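Local coordinates for protein MAU2 chromatid cohesion factor homolog (Saccharomyces cerevisiae, PDB 4XDN) that forms a complex with SCC2 that is required for the association of cohesin with chromosomes, and so takes part in sister chromatid cohesion, at residues 432-435 against 436-439. Residues are numbered along the deposited sequence; the frame is centred on the assembly and turned at random.
Sequences VEEY and TRLA. With SO4 (sulfate ion), chain G.
The guanidinium of Arg437 meets Glu434 at its edge: OE1 of Glu434 lies near the guanidinium plane, 3.6 Å from NH2 of Arg437, a long salt bridge. The carboxylate and guanidinium planes stand 84° apart, which rules out flat two-pronged pairing; one oxygen, OE1, makes the approach. With chi1 at -78° the Arg437 chain runs back past the carbonyl oxygen of Glu433, oblique to the guanidinium, and a bend at chi3 swings that group across toward Glu434. Long, flexible charged chains suit this more open flank.

Val432 O accepts two hydrogen bonds from Thr436: its N at 2.7 Å, nearly in line with the carbonyl, and its OG1 at 2.5 Å, from above the carbonyl plane. With chi1 at -55°, the hydroxyl is anti to Thr436's own carbonyl carbon and reaches back one turn, a threonine's way of satisfying its polar group within a helix. At the first turn, Val432 N donates to O1 of a sulfate, probably from the crystallisation liquor, at 2.8 Å; Arg463 also hydrogen-bonds this ion.

Apolar Leu438 and the largely apolar Tyr435 ring suit the buried side of helix 432-440, packing between helices 415-426 and 446-466; the tyrosine hydroxyl is satisfied by a hydrogen bond to Gln425.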
loop_
_atom_site.group_PDB
_atom_site.type_symbol
_atom_site.label_atom_id
_atom_site.label_comp_id
_atom_site.label_asym_id
_atom_site.label_seq_id
_atom_site.Cartn_x
_atom_site.Cartn_y
_atom_site.Cartn_z
ATOM N N VAL A 432 5.234 6.596 26.657
ATOM C CA VAL A 432 5.406 5.148 26.712
ATOM C C VAL A 432 4.065 4.454 26.485
ATOM O O VAL A 432 3.962 3.550 25.658
ATOM C CB VAL A 432 6.008 4.699 28.065
ATOM C CG1 VAL A 432 6.043 3.178 28.182
ATOM C CG2 VAL A 432 7.406 5.265 28.235
ATOM N N GLU A 433 3.039 4.890 27.209
ATOM C CA GLU A 433 1.720 4.273 27.111
ATOM C C GLU A 433 1.113 4.463 25.724
ATOM O O GLU A 433 0.384 3.601 25.237
ATOM C CB GLU A 433 0.781 4.847 28.176
ATOM C CG GLU A 433 -0.602 4.205 28.184
ATOM C CD GLU A 433 -1.473 4.692 29.327
ATOM O OE1 GLU A 433 -1.038 5.601 30.064
ATOM O OE2 GLU A 433 -2.594 4.163 29.487
ATOM N N GLU A 434 1.421 5.589 25.086
ATOM C CA GLU A 434 0.884 5.881 23.759
ATOM C C GLU A 434 1.545 4.957 22.746
ATOM O O GLU A 434 0.874 4.327 21.927
ATOM C CB GLU A 434 1.115 7.345 23.348
ATOM C CG GLU A 434 1.222 8.366 24.482
ATOM C CD GLU A 434 -0.079 8.589 25.221
ATOM O OE1 GLU A 434 -1.143 8.601 24.570
ATOM O OE2 GLU A 434 -0.036 8.761 26.458
ATOM N N TYR A 435 2.872 4.887 22.809
ATOM C CA TYR A 435 3.645 4.027 21.922
ATOM C C TYR A 435 3.309 2.558 22.146
ATOM O O TYR A 435 3.180 1.793 21.193
ATOM C CB TYR A 435 5.144 4.251 22.130
ATOM C CG TYR A 435 5.682 5.526 21.516
ATOM C CD1 TYR A 435 5.331 5.904 20.226
ATOM C CD2 TYR A 435 6.548 6.350 22.226
ATOM C CE1 TYR A 435 5.823 7.065 19.662
ATOM C CE2 TYR A 435 7.042 7.514 21.671
ATOM C CZ TYR A 435 6.678 7.866 20.389
ATOM O OH TYR A 435 7.168 9.023 19.826
ATOM N N THR A 436 3.176 2.173 23.413
ATOM C CA THR A 436 2.899 0.788 23.768
ATOM C C THR A 436 1.560 0.334 23.195
ATOM O O THR A 436 1.466 -0.743 22.609
ATOM C CB THR A 436 2.887 0.587 25.295
ATOM O OG1 THR A 436 4.121 1.054 25.853
ATOM C CG2 THR A 436 2.707 -0.887 25.645
ATOM N N ARG A 437 0.530 1.157 23.368
ATOM C CA ARG A 437 -0.799 0.831 22.863
ATOM C C ARG A 437 -0.811 0.765 21.342
ATOM O O ARG A 437 -1.546 -0.025 20.754
ATOM C CB ARG A 437 -1.831 1.856 23.343
ATOM C CG ARG A 437 -2.271 1.670 24.788
ATOM C CD ARG A 437 -3.466 2.553 25.130
ATOM N NE ARG A 437 -3.216 3.966 24.845
ATOM C CZ ARG A 437 -3.545 4.585 23.713
ATOM N NH1 ARG A 437 -4.149 3.929 22.728
ATOM N NH2 ARG A 437 -3.269 5.873 23.563
ATOM N N LEU A 438 0.002 1.598 20.703
ATOM C CA LEU A 438 0.056 1.619 19.249
ATOM C C LEU A 438 0.782 0.385 18.727
ATOM O O LEU A 438 0.403 -0.188 17.703
ATOM C CB LEU A 438 0.740 2.893 18.752
ATOM C CG LEU A 438 0.879 3.038 17.233
ATOM C CD1 LEU A 438 -0.435 2.765 16.531
ATOM C CD2 LEU A 438 1.383 4.428 16.880
ATOM N N ALA A 439 1.818 -0.032 19.446
ATOM C CA ALA A 439 2.587 -1.209 19.063
ATOM C C ALA A 439 1.811 -2.501 19.316
ATOM O O ALA A 439 2.211 -3.567 18.847
ATOM C CB ALA A 439 3.907 -1.239 19.814
HETATM S S SO4 G . 4.609 7.335 30.465
HETATM O O1 SO4 G . 5.273 7.720 29.223
HETATM O O2 SO4 G . 3.245 6.907 30.174
HETATM O O3 SO4 G . 5.342 6.238 31.088
HETATM O O4 SO4 G . 4.578 8.477 31.374
#